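Similar to N-acetyltransferase (Staphylococcus aureus subsp. aureus, PDB 4MBU) probably transfers an acetyl group from acetyl-coenzyme A to an amine of a substrate not yet identified, as a Gcn5-related N-acetyltransferase. Local coordinates at residues N26-Y31 with G121-N126; I42-T47 with E53-F58; T143-G148 with W154-F159. All blocks are in the same frame, centred on the assembly; numbering follows the deposited sequence.

Interaction 1: N26-Y31 with G121-N126. With CD (cadmium ion), chain G.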
# COMPACT_ATOMS: atom_id res chain seq x y z
N ASN A 26 11.57 -10.47 19.38
CA ASN A 26 11.94 -10.96 18.05
C ASN A 26 11.34 -10.25 16.84
O ASN A 26 11.78 -10.46 15.72
CB ASN A 26 11.62 -12.45 17.95
CG ASN A 26 12.41 -13.27 18.93
OD1 ASN A 26 11.85 -13.82 19.88
ND2 ASN A 26 13.73 -13.33 18.72
N THR A 27 10.31 -9.44 17.06
CA THR A 27 9.59 -8.87 15.93
C THR A 27 9.32 -7.39 16.12
O THR A 27 9.55 -6.83 17.20
CB THR A 27 8.23 -9.57 15.69
OG1 THR A 27 7.27 -9.10 16.65
CG2 THR A 27 8.35 -11.10 15.82
N THR A 28 8.79 -6.78 15.07
CA THR A 28 8.37 -5.39 15.09
C THR A 28 6.87 -5.29 15.32
O THR A 28 6.26 -4.26 15.04
CB THR A 28 8.67 -4.74 13.75
OG1 THR A 28 8.01 -5.48 12.72
CG2 THR A 28 10.17 -4.75 13.48
N ALA A 29 6.27 -6.37 15.81
CA ALA A 29 4.83 -6.39 16.07
C ALA A 29 4.47 -5.51 17.27
O ALA A 29 3.33 -5.06 17.41
CB ALA A 29 4.36 -7.82 16.30
N VAL A 30 5.45 -5.27 18.14
CA VAL A 30 5.30 -4.36 19.27
C VAL A 30 6.45 -3.35 19.21
O VAL A 30 7.62 -3.75 19.25
CB VAL A 30 5.39 -5.11 20.62
CG1 VAL A 30 5.00 -4.18 21.77
CG2 VAL A 30 4.47 -6.33 20.62
N TYR A 31 6.13 -2.06 19.09
CA TYR A 31 7.16 -1.02 19.06
C TYR A 31 7.70 -0.77 20.48
O TYR A 31 7.69 0.36 20.99
CB TYR A 31 6.64 0.28 18.43
CG TYR A 31 6.52 0.28 16.90
CD1 TYR A 31 6.40 -0.90 16.18
CD2 TYR A 31 6.56 1.48 16.18
CE1 TYR A 31 6.29 -0.89 14.79
CE2 TYR A 31 6.44 1.50 14.78
CZ TYR A 31 6.31 0.30 14.10
OH TYR A 31 6.20 0.28 12.72
N GLY A 121 -2.95 -0.76 13.40
CA GLY A 121 -1.62 -0.27 13.09
C GLY A 121 -0.75 -1.47 12.78
O GLY A 121 -0.45 -2.26 13.66
N ILE A 122 -0.34 -1.65 11.53
CA ILE A 122 0.42 -2.84 11.17
C ILE A 122 1.76 -2.41 10.60
O ILE A 122 1.81 -1.55 9.72
CB ILE A 122 -0.32 -3.64 10.08
CG1 ILE A 122 -1.76 -3.97 10.49
CG2 ILE A 122 0.43 -4.91 9.74
CD1 ILE A 122 -2.56 -4.64 9.37
N ASP A 123 2.86 -2.99 11.09
CA ASP A 123 4.17 -2.65 10.55
C ASP A 123 4.16 -2.99 9.06
O ASP A 123 3.62 -4.02 8.68
CB ASP A 123 5.28 -3.44 11.25
CG ASP A 123 6.66 -2.98 10.84
OD1 ASP A 123 7.06 -1.88 11.28
OD2 ASP A 123 7.34 -3.71 10.07
N ALA A 124 4.72 -2.12 8.22
CA ALA A 124 4.64 -2.35 6.77
C ALA A 124 5.27 -3.69 6.36
O ALA A 124 4.95 -4.24 5.30
CB ALA A 124 5.28 -1.21 6.00
N SER A 125 6.14 -4.23 7.22
CA SER A 125 6.79 -5.52 6.96
C SER A 125 5.93 -6.73 7.31
O SER A 125 6.28 -7.85 6.94
CB SER A 125 8.10 -5.63 7.74
OG SER A 125 9.14 -4.96 7.06
N ASN A 126 4.82 -6.52 8.01
CA ASN A 126 4.00 -7.65 8.47
C ASN A 126 3.01 -8.13 7.42
O ASN A 126 1.81 -7.86 7.48
CB ASN A 126 3.27 -7.32 9.78
CG ASN A 126 2.77 -8.56 10.48
OD1 ASN A 126 2.65 -9.61 9.86
ND2 ASN A 126 2.49 -8.45 11.78
CD CD G . -0.97 -3.17 15.91
O HOH W 1 1.78 -3.79 15.31
O HOH W 2 -3.11 -1.87 15.97

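Interaction 2: I42-T47 with E53-F58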
# COMPACT_ATOMS: atom_id res chain seq x y z
N ILE A 42 -0.70 -7.54 34.60
CA ILE A 42 -1.85 -7.64 35.49
C ILE A 42 -2.56 -6.29 35.60
O ILE A 42 -3.80 -6.23 35.60
CB ILE A 42 -1.45 -8.17 36.89
CG1 ILE A 42 -1.02 -9.63 36.79
CG2 ILE A 42 -2.62 -8.06 37.86
CD1 ILE A 42 -0.23 -10.14 37.99
N ALA A 43 -1.79 -5.21 35.67
CA ALA A 43 -2.36 -3.87 35.70
C ALA A 43 -3.12 -3.59 34.40
O ALA A 43 -4.20 -2.98 34.40
CB ALA A 43 -1.27 -2.82 35.91
N TRP A 44 -2.54 -4.04 33.29
CA TRP A 44 -3.18 -3.94 31.97
C TRP A 44 -4.54 -4.64 31.97
O TRP A 44 -5.55 -4.06 31.56
CB TRP A 44 -2.23 -4.53 30.91
CG TRP A 44 -2.82 -4.74 29.53
CD1 TRP A 44 -2.84 -3.85 28.49
CD2 TRP A 44 -3.42 -5.94 29.03
NE1 TRP A 44 -3.42 -4.42 27.38
CE2 TRP A 44 -3.80 -5.71 27.69
CE3 TRP A 44 -3.70 -7.19 29.60
CZ2 TRP A 44 -4.43 -6.68 26.92
CZ3 TRP A 44 -4.32 -8.15 28.83
CH2 TRP A 44 -4.68 -7.89 27.50
N PHE A 45 -4.56 -5.88 32.46
CA PHE A 45 -5.79 -6.66 32.56
C PHE A 45 -6.85 -5.99 33.44
O PHE A 45 -8.03 -5.93 33.08
CB PHE A 45 -5.48 -8.06 33.09
CG PHE A 45 -6.68 -8.95 33.23
CD1 PHE A 45 -7.17 -9.65 32.13
CD2 PHE A 45 -7.32 -9.11 34.45
CE1 PHE A 45 -8.28 -10.48 32.25
CE2 PHE A 45 -8.42 -9.94 34.57
CZ PHE A 45 -8.90 -10.62 33.47
N GLU A 46 -6.43 -5.49 34.60
CA GLU A 46 -7.36 -4.84 35.52
C GLU A 46 -7.93 -3.58 34.89
O GLU A 46 -9.12 -3.30 35.02
CB GLU A 46 -6.67 -4.52 36.85
CG GLU A 46 -6.37 -5.74 37.72
CD GLU A 46 -5.71 -5.37 39.04
OE1 GLU A 46 -5.55 -4.16 39.31
OE2 GLU A 46 -5.34 -6.29 39.81
N THR A 47 -7.07 -2.82 34.21
CA THR A 47 -7.49 -1.61 33.50
C THR A 47 -8.50 -1.91 32.39
O THR A 47 -9.51 -1.21 32.25
CB THR A 47 -6.27 -0.89 32.91
OG1 THR A 47 -5.42 -0.45 33.99
CG2 THR A 47 -6.69 0.32 32.08
N GLU A 53 -13.21 -3.14 28.16
CA GLU A 53 -12.62 -3.47 26.88
C GLU A 53 -12.39 -4.98 26.86
O GLU A 53 -11.92 -5.55 27.83
CB GLU A 53 -11.31 -2.70 26.67
CG GLU A 53 -11.51 -1.18 26.66
CD GLU A 53 -10.22 -0.38 26.59
OE1 GLU A 53 -9.12 -0.98 26.63
OE2 GLU A 53 -10.30 0.86 26.48
N PRO A 54 -12.72 -5.62 25.74
CA PRO A 54 -12.62 -7.08 25.69
C PRO A 54 -11.18 -7.59 25.53
O PRO A 54 -10.32 -6.91 24.96
CB PRO A 54 -13.43 -7.44 24.44
CG PRO A 54 -13.26 -6.24 23.54
CD PRO A 54 -13.11 -5.04 24.44
N ILE A 55 -10.93 -8.78 26.06
CA ILE A 55 -9.70 -9.51 25.80
C ILE A 55 -10.14 -10.93 25.48
O ILE A 55 -10.81 -11.57 26.29
CB ILE A 55 -8.77 -9.56 27.03
CG1 ILE A 55 -8.58 -8.16 27.61
CG2 ILE A 55 -7.42 -10.17 26.65
CD1 ILE A 55 -7.92 -8.14 28.98
N PHE A 56 -9.78 -11.42 24.30
CA PHE A 56 -10.13 -12.78 23.93
C PHE A 56 -8.86 -13.60 23.81
O PHE A 56 -7.82 -13.07 23.44
CB PHE A 56 -10.89 -12.80 22.60
CG PHE A 56 -12.17 -12.02 22.64
CD1 PHE A 56 -13.26 -12.49 23.37
CD2 PHE A 56 -12.29 -10.82 21.94
CE1 PHE A 56 -14.45 -11.77 23.40
CE2 PHE A 56 -13.47 -10.10 21.98
CZ PHE A 56 -14.55 -10.57 22.70
N VAL A 57 -8.95 -14.87 24.16
CA VAL A 57 -7.87 -15.82 23.93
C VAL A 57 -8.38 -16.97 23.07
O VAL A 57 -9.57 -17.35 23.14
CB VAL A 57 -7.26 -16.38 25.24
CG1 VAL A 57 -6.60 -15.27 26.05
CG2 VAL A 57 -8.32 -17.09 26.07
N PHE A 58 -7.48 -17.47 22.24
CA PHE A 58 -7.65 -18.74 21.57
C PHE A 58 -6.87 -19.74 22.38
O PHE A 58 -5.62 -19.61 22.56
CB PHE A 58 -7.08 -18.70 20.16
CG PHE A 58 -7.21 -19.99 19.42
CD1 PHE A 58 -8.27 -20.20 18.55
CD2 PHE A 58 -6.28 -21.01 19.60
CE1 PHE A 58 -8.40 -21.39 17.88
CE2 PHE A 58 -6.41 -22.21 18.93
CZ PHE A 58 -7.47 -22.40 18.07

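Interaction 3: T143-G148 with W154-F159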
# COMPACT_ATOMS: atom_id res chain seq x y z
N THR A 143 0.26 5.24 5.23
CA THR A 143 1.51 4.72 5.77
C THR A 143 2.40 5.85 6.29
O THR A 143 2.79 6.74 5.54
CB THR A 143 2.30 3.96 4.69
OG1 THR A 143 1.51 2.86 4.22
CG2 THR A 143 3.62 3.42 5.27
N LEU A 144 2.73 5.81 7.57
CA LEU A 144 3.63 6.79 8.15
C LEU A 144 5.03 6.22 8.11
O LEU A 144 5.31 5.19 8.74
CB LEU A 144 3.21 7.13 9.57
CG LEU A 144 1.91 7.92 9.70
CD1 LEU A 144 1.36 7.73 11.06
CD2 LEU A 144 2.18 9.38 9.48
N THR A 145 5.91 6.87 7.36
CA THR A 145 7.26 6.34 7.13
C THR A 145 8.23 6.82 8.21
O THR A 145 8.15 7.97 8.65
CB THR A 145 7.79 6.77 5.75
OG1 THR A 145 7.82 8.19 5.69
CG2 THR A 145 6.89 6.25 4.64
N ASN A 146 9.14 5.93 8.61
CA ASN A 146 10.15 6.26 9.61
C ASN A 146 9.58 6.73 10.93
O ASN A 146 10.15 7.62 11.56
CB ASN A 146 11.12 7.32 9.06
CG ASN A 146 11.76 6.90 7.74
OD1 ASN A 146 12.13 5.75 7.57
ND2 ASN A 146 11.87 7.84 6.81
N VAL A 147 8.44 6.16 11.34
CA VAL A 147 7.85 6.56 12.62
C VAL A 147 8.42 5.73 13.75
O VAL A 147 8.35 6.15 14.92
CB VAL A 147 6.31 6.41 12.70
CG1 VAL A 147 5.63 7.50 11.94
CG2 VAL A 147 5.88 5.02 12.21
N GLY A 148 8.94 4.55 13.42
CA GLY A 148 9.50 3.71 14.47
C GLY A 148 10.97 3.43 14.24
O GLY A 148 11.47 3.64 13.14
N TRP A 154 14.82 1.84 10.47
CA TRP A 154 13.63 2.66 10.56
C TRP A 154 12.40 1.84 10.17
O TRP A 154 12.49 0.96 9.32
CB TRP A 154 13.79 3.92 9.71
CG TRP A 154 14.86 4.81 10.26
CD1 TRP A 154 16.15 4.93 9.83
CD2 TRP A 154 14.74 5.70 11.39
NE1 TRP A 154 16.84 5.83 10.61
CE2 TRP A 154 15.99 6.32 11.57
CE3 TRP A 154 13.69 6.02 12.26
CZ2 TRP A 154 16.23 7.25 12.59
CZ3 TRP A 154 13.92 6.94 13.26
CH2 TRP A 154 15.18 7.55 13.43
N LEU A 155 11.27 2.12 10.81
CA LEU A 155 10.05 1.34 10.67
C LEU A 155 8.92 2.23 10.16
O LEU A 155 8.78 3.40 10.59
CB LEU A 155 9.62 0.75 12.01
CG LEU A 155 10.62 -0.01 12.87
CD1 LEU A 155 9.98 -0.43 14.20
CD2 LEU A 155 11.13 -1.23 12.12
N ASP A 156 8.12 1.65 9.26
CA ASP A 156 6.97 2.32 8.68
C ASP A 156 5.71 1.69 9.25
O ASP A 156 5.59 0.46 9.30
CB ASP A 156 6.95 2.16 7.15
CG ASP A 156 8.20 2.74 6.48
OD1 ASP A 156 8.95 3.52 7.10
OD2 ASP A 156 8.43 2.41 5.30
N LEU A 157 4.77 2.52 9.68
CA LEU A 157 3.53 2.02 10.24
C LEU A 157 2.39 2.25 9.26
O LEU A 157 2.10 3.38 8.88
CB LEU A 157 3.22 2.72 11.57
CG LEU A 157 1.97 2.22 12.29
CD1 LEU A 157 2.20 0.80 12.79
CD2 LEU A 157 1.58 3.14 13.44
N ALA A 158 1.74 1.17 8.85
CA ALA A 158 0.59 1.26 7.96
C ALA A 158 -0.71 1.22 8.76
O ALA A 158 -0.83 0.49 9.74
CB ALA A 158 0.62 0.14 6.95
N PHE A 159 -1.68 2.02 8.36
CA PHE A 159 -2.98 1.99 9.02
C PHE A 159 -3.97 1.30 8.10
O PHE A 159 -4.08 1.64 6.92
CB PHE A 159 -3.46 3.41 9.29
CG PHE A 159 -2.85 4.04 10.51
CD1 PHE A 159 -2.37 5.34 10.45
CD2 PHE A 159 -2.79 3.37 11.71
CE1 PHE A 159 -1.82 5.94 11.56
CE2 PHE A 159 -2.24 3.97 12.83
CZ PHE A 159 -1.75 5.25 12.76
O HOH W 3 11.41 4.08 5.86

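Interaction 1: N26-Y31 with G121-N126
Tyr31 OH donates to Asp123 OD1 at 2.7 Å, the shortest polar bond between the two segments. Asp123 closes strand 117-123 of the GNAT fold, and Tyr31 lies in the loop between helix 13-26 and helix 38-50. The phenol reaches OD1 on its anti lone pair, the one turned away from OD2. Ring and carboxylate planes stand 69° apart. The other oxygen, Asp123 OD2, accepts from Ser125 N at 3.1 Å, two residues on, which makes an Asx turn. This N-H comes from above the carboxylate plane. Thr28 OG1 lies 3.3 Å from Asp123 OD2, at most a weak bond, since its proton may go elsewhere. Asp123 CG lies anti to the backbone N (chi1 -172°), which sends the carboxylate across to the loop. The same residue starts a type I turn that leads into helix 127-135, where Asn126 is the N-cap and its OD1 accepts from Ser129 N. The Tyr31 ring also meets Tyr79 of the second subunit, so the contact lies close to a subunit interface. At the other end of the contact, water 1 donates to Ala29 O and to Gly121 O. Gly121 O also binds the cadmium ion, at 2.5 Å, and water 2 binds the same ion and accepts from Gly121 N.

Interaction 2: I42-T47 with E53-F58
Ile55 meets the side chains of Trp44 and Phe45, and these three residues make the contact. It joins helix 38-50 to strand 55-60 of the GNAT fold. The contact is apolar. Ile55 CD1 is the atom shared by both rings. It lies 3.6 Å from Trp44 CH2 and 3.6 Å from Phe45 CD1, and it meets both rings obliquely. Ile55 CG2 adds a second branch, 3.7 Å from Trp44 CH2. The indole is therefore met by two methyl groups of one residue, and the phenyl ring by one. Trp44 and Ile55 approach from opposite directions, so the far end of the indole meets the tip of the isoleucine. In both aromatic residues CG is anti to the backbone N (chi1 169° in Trp44, -180° in Phe45). This swings both rings to the strand, although neither CB points straight at it. The backbones stay apart, with 8.3 Å between Phe45 CA and Ile55 CA. Around the contact, Trp44 also packs on Thr69 of strand 63-72 and makes a cation-pi contact with Arg41. The helix thus lies over one side of the sheet, while Phe56 and Phe58 of strand 55-60 reach helix 98-112.

Interaction 3: T143-G148 with W154-F159
A classic beta bulge interrupts the hairpin of strands 139-150 and 153-163, with Val147 and Gly148 both facing Leu155. Before the bulge, Leu144 and Leu157 form a regular antiparallel hydrogen-bonded pair, with Leu144 N to Leu157 O at 2.8 Å. After it, Gly148 N donates to Leu155 O at 3.1 Å and almost straight (172°), and Leu155 N returns a bond to Gly148 O. Val147 N lies 2.9 Å from Leu155 O, but its N-H is strongly bent (122°) and the bond is weak. At the corner between these pairs, Asp156 OD1 accepts from Asn146 N at 2.9 Å, on its anti side and 27° out of the carboxylate plane. The Asp156 and Asn146 side chains lie side by side, and water 3 donates to Asp156 OD1 at 2.8 Å. Asn146 OD1 lies 3.3 Å from Trp154 CB. Val147 CG2, set between its backbone N and carbonyl carbon, lies 3.6 Å from Leu157 CB. Leu144 CD1 reaches Phe159 CE1 obliquely. Arg116 of the second subunit makes a cation-pi contact with Trp154. The Asp156 carboxylate thus takes a backbone N-H that strand pairing misses, since Asn146 N makes no hydrogen bond to Leu155 O.

How the interactions relate
All three contacts reach the same mixed sheet. Interactions 1 and 3 are neighbours, with centres about 9 Å apart. They meet along strands 117-123 and 153-163, where Ile122 N lies 2.8 Å from Ala158 O and Ala124 N lies 2.9 Å from Asp156 O, both probable hydrogen bonds. Interaction 2 lies on the opposite side of the chain's centre from both, and in sequence it is nested inside the loop closed by interaction 1. Interactions 1 and 2 are buried, but the first is polar and the second wholly apolar. Interaction 3 is only partly buried, rests mainly on backbone bonds, and has the broadest meeting with the second subunit. Interaction 1 touches that subunit through Tyr31, and interaction 2 touches no other chain.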